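Local structure of transcription factor GAMBIF1 (Anopheles gambiae, 1BVO) at residues C[57-68]-C[122-131]; C[141-151]-C[162-173]. The protein is a Rel-family transcription factor that binds DNA through its specificity domain and probably activates RNA polymerase II transcription of target genes. All blocks are in the same frame, centred on the assembly; numbering follows the deposited sequence.

How the contacts relate
Contact 1 (57-68 with 122-131) and contact 2 (141-151 with 162-173) lie with their centres 10 Å apart in one Rel homology DNA-binding domain and share a sheet, in which strands 52-59 and 142-152 are neighbours. Backbone atoms S57 O and C146 N, 2.6 Å apart, join them at the strands. Further on, R144 NH2 of contact 2 reaches K61 O of contact 1 at 2.7 Å, while H66 CE1 packs against R144 NE at 3.3 Å. Contact 2 comes to about 4 Å from the bound DNA at its nearest atom; contact 1, between the end of strand 52-59 with its following loop and the loop after helix 107-120, stays about 11 Å from it.

Contact 1 (C[57-68]-C[122-131]); sequences SCVTKEGPEHKP and VDPFRTGFGH
K67 lays its aliphatic chain over one face of the H131 ring, CD standing 4.0 Å from the ring centroid in a CH-pi contact, the two side chains running antiparallel. The same lysine lies across T127, where CB and CG press on the methyl CG2. The imidazole is also held at its edge: H131 NE2 donates to P68 O at 2.7 Å, in the plane of that carbonyl, with an N-H...O angle of 143°. This bond fixes how the ring is turned beneath the lysine chain. P68 packs with CB 3.6 Å from F129 CE2 and CD close to T127 CG2 and D123 OD1.

At the other end, F125 lies alongside H66 and points the same way. Their planes are inclined at 53°, with centroids 5.4 Å apart, and P64 O hangs over one face of the phenyl ring near its rim. H66 CG lies beside its own backbone N, opposite the carbonyl carbon (chi1 -46°), which lets ND1 bond to T60 O at 2.8 Å. Between these two patches T127 OG1 makes a weak hydrogen bond to E65 O, and one water bridges H66 O, D123 OD1 and F125 N. D123, which opens the type I turn D123-R126, holds the backbone just beyond it, OD2 accepting on its syn side from T127 N (3.0 Å) and G128 N (2.7 Å). S57 and V59 close the contact against V122 and P124.

The contact thus ties the end of strand 52-59 and its following loop to the loop after helix 107-120. H131 packs on L114 and F129 on R117 and Q118 of that helix, P124 leans on strand 142-152 at C146 and Q148, and F125 reaches V167 of strand 159-172.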
loop_
_atom_site.group_PDB
_atom_site.type_symbol
_atom_site.label_atom_id
_atom_site.label_comp_id
_atom_site.label_asym_id
_atom_site.label_seq_id
_atom_site.Cartn_x
_atom_site.Cartn_y
_atom_site.Cartn_z
ATOM N N SER C 57 0.858 20.717 -16.748
ATOM C CA SER C 57 0.669 19.317 -16.395
ATOM C C SER C 57 2.035 18.655 -16.404
ATOM O O SER C 57 3.009 19.229 -16.898
ATOM C CB SER C 57 -0.293 18.600 -17.349
ATOM O OG SER C 57 0.251 18.429 -18.643
ATOM N N CYS C 58 2.111 17.488 -15.789
ATOM C CA CYS C 58 3.341 16.729 -15.705
ATOM C C CYS C 58 3.563 15.868 -16.932
ATOM O O CYS C 58 2.671 15.114 -17.348
ATOM C CB CYS C 58 3.297 15.797 -14.507
ATOM S SG CYS C 58 3.453 16.585 -12.917
ATOM N N VAL C 59 4.751 15.953 -17.501
ATOM C CA VAL C 59 5.091 15.131 -18.635
ATOM C C VAL C 59 6.344 14.406 -18.151
ATOM O O VAL C 59 6.886 14.730 -17.088
ATOM C CB VAL C 59 5.361 15.968 -19.878
ATOM C CG1 VAL C 59 4.173 16.854 -20.173
ATOM C CG2 VAL C 59 6.624 16.776 -19.706
ATOM N N THR C 60 6.777 13.403 -18.895
ATOM C CA THR C 60 7.964 12.628 -18.528
ATOM C C THR C 60 9.278 13.426 -18.719
ATOM O O THR C 60 9.328 14.325 -19.565
ATOM C CB THR C 60 8.015 11.356 -19.391
ATOM O OG1 THR C 60 7.952 11.726 -20.776
ATOM C CG2 THR C 60 6.818 10.451 -19.080
ATOM N N LYS C 61 10.321 13.118 -17.937
ATOM C CA LYS C 61 11.632 13.786 -18.093
ATOM C C LYS C 61 12.104 13.382 -19.474
ATOM O O LYS C 61 12.856 14.074 -20.168
ATOM C CB LYS C 61 12.664 13.233 -17.090
ATOM C CG LYS C 61 12.501 11.739 -16.747
ATOM C CD LYS C 61 13.830 10.974 -16.751
ATOM C CE LYS C 61 13.976 10.128 -15.502
ATOM N NZ LYS C 61 14.117 8.663 -15.733
ATOM N N GLU C 62 11.686 12.159 -19.737
ATOM C CA GLU C 62 11.902 11.317 -20.882
ATOM C C GLU C 62 11.550 11.887 -22.281
ATOM O O GLU C 62 10.541 12.559 -22.453
ATOM C CB GLU C 62 11.147 9.982 -20.559
ATOM C CG GLU C 62 11.299 9.547 -19.025
ATOM C CD GLU C 62 10.364 8.442 -18.490
ATOM O OE1 GLU C 62 9.571 7.867 -19.237
ATOM O OE2 GLU C 62 10.434 8.149 -17.284
ATOM N N GLY C 63 12.507 11.725 -23.201
ATOM C CA GLY C 63 12.388 12.116 -24.609
ATOM C C GLY C 63 11.862 13.468 -25.030
ATOM O O GLY C 63 10.971 14.018 -24.383
ATOM N N PRO C 64 12.301 13.988 -26.197
ATOM C CA PRO C 64 11.831 15.308 -26.668
ATOM C C PRO C 64 10.307 15.278 -26.861
ATOM O O PRO C 64 9.636 16.306 -26.738
ATOM C CB PRO C 64 12.585 15.508 -27.981
ATOM C CG PRO C 64 12.659 14.120 -28.511
ATOM C CD PRO C 64 13.048 13.299 -27.269
ATOM N N GLU C 65 9.794 14.077 -27.137
ATOM C CA GLU C 65 8.362 13.836 -27.313
ATOM C C GLU C 65 7.778 13.405 -25.971
ATOM O O GLU C 65 7.110 12.368 -25.882
ATOM C CB GLU C 65 8.150 12.707 -28.326
ATOM C CG GLU C 65 8.400 13.092 -29.754
ATOM C CD GLU C 65 7.427 14.152 -30.221
ATOM O OE1 GLU C 65 6.258 13.803 -30.500
ATOM O OE2 GLU C 65 7.824 15.339 -30.293
ATOM N N HIS C 66 8.025 14.202 -24.934
ATOM C CA HIS C 66 7.556 13.891 -23.589
ATOM C C HIS C 66 6.101 13.449 -23.583
ATOM O O HIS C 66 5.274 14.016 -24.285
ATOM C CB HIS C 66 7.711 15.103 -22.686
ATOM C CG HIS C 66 9.043 15.765 -22.806
ATOM N ND1 HIS C 66 10.087 15.496 -21.944
ATOM C CD2 HIS C 66 9.526 16.620 -23.726
ATOM C CE1 HIS C 66 11.161 16.154 -22.341
ATOM N NE2 HIS C 66 10.846 16.845 -23.420
ATOM N N LYS C 67 5.801 12.469 -22.739
ATOM C CA LYS C 67 4.457 11.913 -22.595
ATOM C C LYS C 67 3.855 12.308 -21.264
ATOM O O LYS C 67 4.574 12.531 -20.276
ATOM C CB LYS C 67 4.488 10.385 -22.541
ATOM C CG LYS C 67 5.364 9.667 -23.518
ATOM C CD LYS C 67 5.527 8.232 -23.028
ATOM C CE LYS C 67 6.182 7.363 -24.071
ATOM N NZ LYS C 67 5.226 7.132 -25.178
ATOM N N PRO C 68 2.517 12.277 -21.188
ATOM C CA PRO C 68 1.758 12.606 -19.987
ATOM C C PRO C 68 2.323 11.747 -18.878
ATOM O O PRO C 68 2.518 10.534 -19.051
ATOM C CB PRO C 68 0.355 12.156 -20.352
ATOM C CG PRO C 68 0.278 12.523 -21.780
ATOM C CD PRO C 68 1.605 12.027 -22.320
ATOM N N VAL C 122 -5.541 15.895 -22.130
ATOM C CA VAL C 122 -4.272 16.596 -21.972
ATOM C C VAL C 122 -3.120 15.744 -22.487
ATOM O O VAL C 122 -2.721 14.764 -21.853
ATOM C CB VAL C 122 -3.991 17.000 -20.508
ATOM C CG1 VAL C 122 -2.550 17.434 -20.329
ATOM C CG2 VAL C 122 -4.896 18.143 -20.117
ATOM N N ASP C 123 -2.631 16.092 -23.664
ATOM C CA ASP C 123 -1.522 15.379 -24.241
ATOM C C ASP C 123 -0.760 16.420 -25.013
ATOM O O ASP C 123 -1.018 16.661 -26.191
ATOM C CB ASP C 123 -2.015 14.274 -25.169
ATOM C CG ASP C 123 -0.876 13.500 -25.807
ATOM O OD1 ASP C 123 0.306 13.884 -25.666
ATOM O OD2 ASP C 123 -1.169 12.493 -26.478
ATOM N N PRO C 124 0.184 17.077 -24.343
ATOM C CA PRO C 124 1.003 18.124 -24.939
ATOM C C PRO C 124 1.661 17.779 -26.262
ATOM O O PRO C 124 1.457 18.464 -27.264
ATOM C CB PRO C 124 2.043 18.400 -23.853
ATOM C CG PRO C 124 1.304 18.099 -22.585
ATOM C CD PRO C 124 0.602 16.819 -22.952
ATOM N N PHE C 125 2.457 16.718 -26.271
ATOM C CA PHE C 125 3.185 16.353 -27.473
ATOM C C PHE C 125 2.597 15.333 -28.461
ATOM O O PHE C 125 3.295 14.909 -29.385
ATOM C CB PHE C 125 4.618 15.981 -27.078
ATOM C CG PHE C 125 5.354 17.086 -26.391
ATOM C CD1 PHE C 125 5.282 17.249 -25.011
ATOM C CD2 PHE C 125 6.114 17.990 -27.130
ATOM C CE1 PHE C 125 5.964 18.300 -24.376
ATOM C CE2 PHE C 125 6.790 19.039 -26.510
ATOM C CZ PHE C 125 6.715 19.195 -25.128
ATOM N N ARG C 126 1.308 15.016 -28.332
ATOM C CA ARG C 126 0.646 14.051 -29.223
ATOM C C ARG C 126 1.461 12.781 -29.172
ATOM O O ARG C 126 2.116 12.367 -30.124
ATOM C CB ARG C 126 0.526 14.613 -30.641
ATOM C CG ARG C 126 -0.464 15.767 -30.721
ATOM C CD ARG C 126 -0.247 16.642 -31.942
ATOM N NE ARG C 126 -1.259 17.709 -31.985
ATOM C CZ ARG C 126 -2.008 18.003 -33.048
ATOM N NH1 ARG C 126 -1.866 17.304 -34.172
ATOM N NH2 ARG C 126 -2.923 18.971 -32.978
ATOM N N THR C 127 1.348 12.147 -28.022
ATOM C CA THR C 127 2.066 10.951 -27.661
ATOM C C THR C 127 1.119 9.768 -27.445
ATOM O O THR C 127 1.537 8.598 -27.487
ATOM C CB THR C 127 2.824 11.308 -26.369
ATOM O OG1 THR C 127 4.196 11.582 -26.665
ATOM C CG2 THR C 127 2.700 10.227 -25.327
ATOM N N GLY C 128 -0.160 10.064 -27.242
ATOM C CA GLY C 128 -1.128 9.021 -26.993
ATOM C C GLY C 128 -0.811 8.369 -25.661
ATOM O O GLY C 128 0.168 8.709 -25.001
ATOM N N PHE C 129 -1.607 7.388 -25.267
ATOM C CA PHE C 129 -1.361 6.751 -23.989
ATOM C C PHE C 129 -0.849 5.332 -24.055
ATOM O O PHE C 129 -1.187 4.490 -23.218
ATOM C CB PHE C 129 -2.572 6.924 -23.079
ATOM C CG PHE C 129 -2.829 8.355 -22.758
ATOM C CD1 PHE C 129 -3.298 9.213 -23.746
ATOM C CD2 PHE C 129 -2.475 8.877 -21.524
ATOM C CE1 PHE C 129 -3.392 10.572 -23.518
ATOM C CE2 PHE C 129 -2.569 10.235 -21.286
ATOM C CZ PHE C 129 -3.028 11.085 -22.283
ATOM N N GLY C 130 0.083 5.124 -24.984
ATOM C CA GLY C 130 0.673 3.811 -25.169
ATOM C C GLY C 130 1.338 3.360 -23.888
ATOM O O GLY C 130 1.153 2.227 -23.430
ATOM N N HIS C 131 2.020 4.304 -23.250
ATOM C CA HIS C 131 2.734 4.047 -22.020
ATOM C C HIS C 131 1.870 3.570 -20.836
ATOM O O HIS C 131 2.403 3.088 -19.844
ATOM C CB HIS C 131 3.582 5.272 -21.672
ATOM C CG HIS C 131 2.794 6.507 -21.362
ATOM N ND1 HIS C 131 1.658 6.869 -22.067
ATOM C CD2 HIS C 131 2.931 7.413 -20.370
ATOM C CE1 HIS C 131 1.129 7.942 -21.506
ATOM N NE2 HIS C 131 1.878 8.292 -20.476
HETATM O O HOH W 1 2.584 14.502 -24.377
#

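Contact 2 (C[141-151]-C[162-173]); sequences NAVRLCFQVFL and PLTPVVSDIIYD
R144 runs along S168 and I170 for its whole length. CB and CG both lie 3.4 Å from S168 O, and CD meets both S168 O and V167 CG1. The chain is extended from CG to NE; NE passes I170 CG1, which then lies over the centre of one guanidinium face, 3.4 Å from R144 CZ, and I170 CD1 nears NH2. R144 NH1 turns back to S168 O, a 3.2 Å bond with an N-H...O angle of 167°, the oxygen lying in the guanidinium plane. NH2 is taken by K61 O.

S168 also stands in for a backbone carbonyl. With OG between its backbone N and carbonyl carbon (chi1 70°), the hydroxyl accepts from L145 N at 2.8 Å and donates to D169 O. This bridges an irregularity where the antiparallel register slips by one residue, between the V143-I171 and C146-V167 pairs. A second slip comes before F150-P162, where a water donates to both V149 O and L163 O. F147 N to V166 O, 3.0 Å and almost straight at 177°, holds the ladder between them. On the face bearing F147 and V166, V149 CG1 packs on L163 CD1 (3.7 Å); nearer the other end L145 CG meets I171 CD1 (3.6 Å).

Strand 159-172 is the outermost strand, within this chain, of the five-stranded sheet of this immunoglobulin-like domain, and strand 142-152 lies between it and strand 52-59. F147, V149, L163 and V166 face strands 2-7 and 42-46 across the sandwich, while R144 and C146 lie under H66 and P124 of the overlying loops.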
loop_
_atom_site.group_PDB
_atom_site.type_symbol
_atom_site.label_atom_id
_atom_site.label_comp_id
_atom_site.label_asym_id
_atom_site.label_seq_id
_atom_site.Cartn_x
_atom_site.Cartn_y
_atom_site.Cartn_z
ATOM N N ASN C 141 9.856 9.118 -10.155
ATOM C CA ASN C 141 10.652 9.983 -9.298
ATOM C C ASN C 141 11.127 11.239 -9.970
ATOM O O ASN C 141 11.916 12.001 -9.411
ATOM C CB ASN C 141 11.847 9.236 -8.754
ATOM C CG ASN C 141 11.581 8.687 -7.392
ATOM O OD1 ASN C 141 10.763 7.762 -7.232
ATOM N ND2 ASN C 141 12.232 9.279 -6.375
ATOM N N ALA C 142 10.641 11.459 -11.178
ATOM C CA ALA C 142 11.028 12.636 -11.919
ATOM C C ALA C 142 9.900 13.003 -12.854
ATOM O O ALA C 142 9.146 12.148 -13.326
ATOM C CB ALA C 142 12.298 12.376 -12.693
ATOM N N VAL C 143 9.786 14.302 -13.083
ATOM C CA VAL C 143 8.759 14.838 -13.945
ATOM C C VAL C 143 9.280 16.145 -14.465
ATOM O O VAL C 143 10.360 16.591 -14.105
ATOM C CB VAL C 143 7.496 15.249 -13.147
ATOM C CG1 VAL C 143 6.748 14.039 -12.635
ATOM C CG2 VAL C 143 7.908 16.151 -11.983
ATOM N N ARG C 144 8.502 16.752 -15.330
ATOM C CA ARG C 144 8.809 18.074 -15.830
ATOM C C ARG C 144 7.420 18.704 -15.923
ATOM O O ARG C 144 6.403 18.006 -16.062
ATOM C CB ARG C 144 9.425 18.049 -17.214
ATOM C CG ARG C 144 10.726 17.317 -17.386
ATOM C CD ARG C 144 11.107 17.480 -18.854
ATOM N NE ARG C 144 12.226 16.672 -19.309
ATOM C CZ ARG C 144 13.442 17.148 -19.524
ATOM N NH1 ARG C 144 13.702 18.432 -19.324
ATOM N NH2 ARG C 144 14.392 16.338 -19.970
ATOM N N LEU C 145 7.371 20.009 -15.726
ATOM C CA LEU C 145 6.120 20.735 -15.802
ATOM C C LEU C 145 5.965 21.101 -17.262
ATOM O O LEU C 145 6.932 21.518 -17.920
ATOM C CB LEU C 145 6.202 22.009 -14.959
ATOM C CG LEU C 145 6.432 21.761 -13.470
ATOM C CD1 LEU C 145 6.677 23.070 -12.749
ATOM C CD2 LEU C 145 5.242 21.028 -12.895
ATOM N N CYS C 146 4.766 20.923 -17.788
ATOM C CA CYS C 146 4.526 21.274 -19.175
ATOM C C CYS C 146 3.619 22.496 -19.216
ATOM O O CYS C 146 2.566 22.525 -18.556
ATOM C CB CYS C 146 3.872 20.138 -19.932
ATOM S SG CYS C 146 3.903 20.413 -21.722
ATOM N N PHE C 147 4.043 23.525 -19.943
ATOM C CA PHE C 147 3.250 24.735 -20.034
ATOM C C PHE C 147 2.664 24.888 -21.424
ATOM O O PHE C 147 3.365 25.239 -22.364
ATOM C CB PHE C 147 4.094 25.965 -19.695
ATOM C CG PHE C 147 4.723 25.918 -18.320
ATOM C CD1 PHE C 147 4.038 26.386 -17.213
ATOM C CD2 PHE C 147 5.998 25.404 -18.143
ATOM C CE1 PHE C 147 4.614 26.336 -15.941
ATOM C CE2 PHE C 147 6.582 25.348 -16.888
ATOM C CZ PHE C 147 5.888 25.818 -15.780
ATOM N N GLN C 148 1.389 24.568 -21.573
ATOM C CA GLN C 148 0.757 24.748 -22.872
ATOM C C GLN C 148 0.024 26.063 -22.807
ATOM O O GLN C 148 -0.927 26.208 -22.018
ATOM C CB GLN C 148 -0.265 23.682 -23.165
ATOM C CG GLN C 148 0.281 22.366 -23.540
ATOM C CD GLN C 148 -0.816 21.387 -23.544
ATOM O OE1 GLN C 148 -1.329 21.013 -22.476
ATOM N NE2 GLN C 148 -1.291 21.045 -24.738
ATOM N N VAL C 149 0.444 27.025 -23.620
ATOM C CA VAL C 149 -0.201 28.323 -23.618
ATOM C C VAL C 149 -1.173 28.435 -24.786
ATOM O O VAL C 149 -0.905 27.922 -25.880
ATOM C CB VAL C 149 0.841 29.470 -23.630
ATOM C CG1 VAL C 149 0.229 30.754 -24.165
ATOM C CG2 VAL C 149 1.357 29.708 -22.220
ATOM N N PHE C 150 -2.325 29.053 -24.526
ATOM C CA PHE C 150 -3.343 29.256 -25.548
ATOM C C PHE C 150 -3.754 30.726 -25.598
ATOM O O PHE C 150 -4.148 31.320 -24.579
ATOM C CB PHE C 150 -4.601 28.429 -25.262
ATOM C CG PHE C 150 -4.390 26.944 -25.237
ATOM C CD1 PHE C 150 -4.325 26.202 -26.420
ATOM C CD2 PHE C 150 -4.304 26.266 -24.025
ATOM C CE1 PHE C 150 -4.196 24.808 -26.391
ATOM C CE2 PHE C 150 -4.169 24.873 -23.983
ATOM C CZ PHE C 150 -4.116 24.145 -25.171
ATOM N N LEU C 151 -3.628 31.318 -26.777
ATOM C CA LEU C 151 -4.015 32.698 -27.007
ATOM C C LEU C 151 -5.499 32.775 -27.274
ATOM O O LEU C 151 -6.088 31.805 -27.757
ATOM C CB LEU C 151 -3.275 33.221 -28.218
ATOM C CG LEU C 151 -1.788 33.008 -28.013
ATOM C CD1 LEU C 151 -1.047 33.847 -29.009
ATOM C CD2 LEU C 151 -1.408 33.413 -26.591
ATOM N N PRO C 162 -3.055 27.795 -29.973
ATOM C CA PRO C 162 -2.078 27.237 -29.052
ATOM C C PRO C 162 -0.666 27.573 -29.478
ATOM O O PRO C 162 -0.349 27.606 -30.671
ATOM C CB PRO C 162 -2.363 25.744 -29.129
ATOM C CG PRO C 162 -2.746 25.545 -30.551
ATOM C CD PRO C 162 -3.519 26.800 -30.952
ATOM N N LEU C 163 0.154 27.968 -28.515
ATOM C CA LEU C 163 1.553 28.241 -28.796
ATOM C C LEU C 163 2.136 26.858 -28.540
ATOM O O LEU C 163 1.481 26.001 -27.941
ATOM C CB LEU C 163 2.145 29.248 -27.808
ATOM C CG LEU C 163 1.570 30.665 -27.834
ATOM C CD1 LEU C 163 2.462 31.600 -27.036
ATOM C CD2 LEU C 163 1.439 31.151 -29.271
ATOM N N THR C 164 3.369 26.637 -28.974
ATOM C CA THR C 164 3.999 25.335 -28.804
ATOM C C THR C 164 4.372 25.038 -27.358
ATOM O O THR C 164 4.988 25.871 -26.689
ATOM C CB THR C 164 5.231 25.168 -29.738
ATOM O OG1 THR C 164 6.385 24.791 -28.981
ATOM C CG2 THR C 164 5.529 26.454 -30.505
ATOM N N PRO C 165 4.007 23.834 -26.869
ATOM C CA PRO C 165 4.298 23.396 -25.507
ATOM C C PRO C 165 5.769 23.599 -25.232
ATOM O O PRO C 165 6.623 23.457 -26.105
ATOM C CB PRO C 165 3.934 21.918 -25.540
ATOM C CG PRO C 165 2.794 21.891 -26.502
ATOM C CD PRO C 165 3.327 22.766 -27.616
ATOM N N VAL C 166 6.049 24.005 -24.012
ATOM C CA VAL C 166 7.402 24.254 -23.573
ATOM C C VAL C 166 7.555 23.412 -22.320
ATOM O O VAL C 166 6.636 23.307 -21.494
ATOM C CB VAL C 166 7.629 25.765 -23.356
ATOM C CG1 VAL C 166 8.702 26.011 -22.335
ATOM C CG2 VAL C 166 8.029 26.388 -24.687
ATOM N N VAL C 167 8.696 22.746 -22.235
ATOM C CA VAL C 167 8.956 21.854 -21.134
ATOM C C VAL C 167 10.051 22.432 -20.234
ATOM O O VAL C 167 10.930 23.153 -20.704
ATOM C CB VAL C 167 9.246 20.445 -21.699
ATOM C CG1 VAL C 167 10.438 19.804 -21.040
ATOM C CG2 VAL C 167 8.002 19.588 -21.591
ATOM N N SER C 168 9.865 22.230 -18.930
ATOM C CA SER C 168 10.770 22.708 -17.892
ATOM C C SER C 168 11.859 21.690 -17.628
ATOM O O SER C 168 11.718 20.499 -17.965
ATOM C CB SER C 168 9.993 22.867 -16.587
ATOM O OG SER C 168 9.644 21.586 -16.068
ATOM N N ASP C 169 12.899 22.126 -16.929
ATOM C CA ASP C 169 13.969 21.214 -16.578
ATOM C C ASP C 169 13.369 20.167 -15.665
ATOM O O ASP C 169 12.267 20.361 -15.131
ATOM C CB ASP C 169 15.108 21.949 -15.885
ATOM C CG ASP C 169 15.760 22.981 -16.794
ATOM O OD1 ASP C 169 15.373 23.069 -17.985
ATOM O OD2 ASP C 169 16.659 23.705 -16.317
ATOM N N ILE C 170 14.066 19.055 -15.490
ATOM C CA ILE C 170 13.525 18.009 -14.658
ATOM C C ILE C 170 13.414 18.340 -13.176
ATOM O O ILE C 170 14.247 19.056 -12.603
ATOM C CB ILE C 170 14.280 16.708 -14.861
ATOM C CG1 ILE C 170 14.206 16.332 -16.341
ATOM C CG2 ILE C 170 13.663 15.605 -14.005
ATOM C CD1 ILE C 170 15.248 15.342 -16.781
ATOM N N ILE C 171 12.324 17.853 -12.590
ATOM C CA ILE C 171 12.021 17.992 -11.168
ATOM C C ILE C 171 12.092 16.558 -10.631
ATOM O O ILE C 171 11.358 15.675 -11.110
ATOM C CB ILE C 171 10.600 18.515 -10.936
ATOM C CG1 ILE C 171 10.488 19.956 -11.398
ATOM C CG2 ILE C 171 10.224 18.388 -9.469
ATOM C CD1 ILE C 171 9.071 20.424 -11.487
ATOM N N TYR C 172 12.963 16.368 -9.635
ATOM C CA TYR C 172 13.240 15.087 -8.993
ATOM C C TYR C 172 12.672 14.958 -7.585
ATOM O O TYR C 172 13.001 15.761 -6.715
ATOM C CB TYR C 172 14.762 14.891 -8.887
ATOM C CG TYR C 172 15.528 14.867 -10.199
ATOM C CD1 TYR C 172 15.267 13.885 -11.153
ATOM C CD2 TYR C 172 16.495 15.834 -10.496
ATOM C CE1 TYR C 172 15.931 13.868 -12.364
ATOM C CE2 TYR C 172 17.174 15.822 -11.724
ATOM C CZ TYR C 172 16.876 14.833 -12.651
ATOM O OH TYR C 172 17.466 14.829 -13.892
ATOM N N ASP C 173 11.911 13.901 -7.316
ATOM C CA ASP C 173 11.353 13.701 -5.970
ATOM C C ASP C 173 12.444 13.642 -4.912
ATOM O O ASP C 173 13.315 12.754 -4.914
ATOM C CB ASP C 173 10.488 12.436 -5.876
ATOM C CG ASP C 173 9.752 12.322 -4.543
ATOM O OD1 ASP C 173 9.978 13.148 -3.637
ATOM O OD2 ASP C 173 8.914 11.412 -4.409
HETATM O O HOH W 2 3.022 26.563 -24.862
HETATM O O HOH W 3 -0.155 24.893 -26.188
#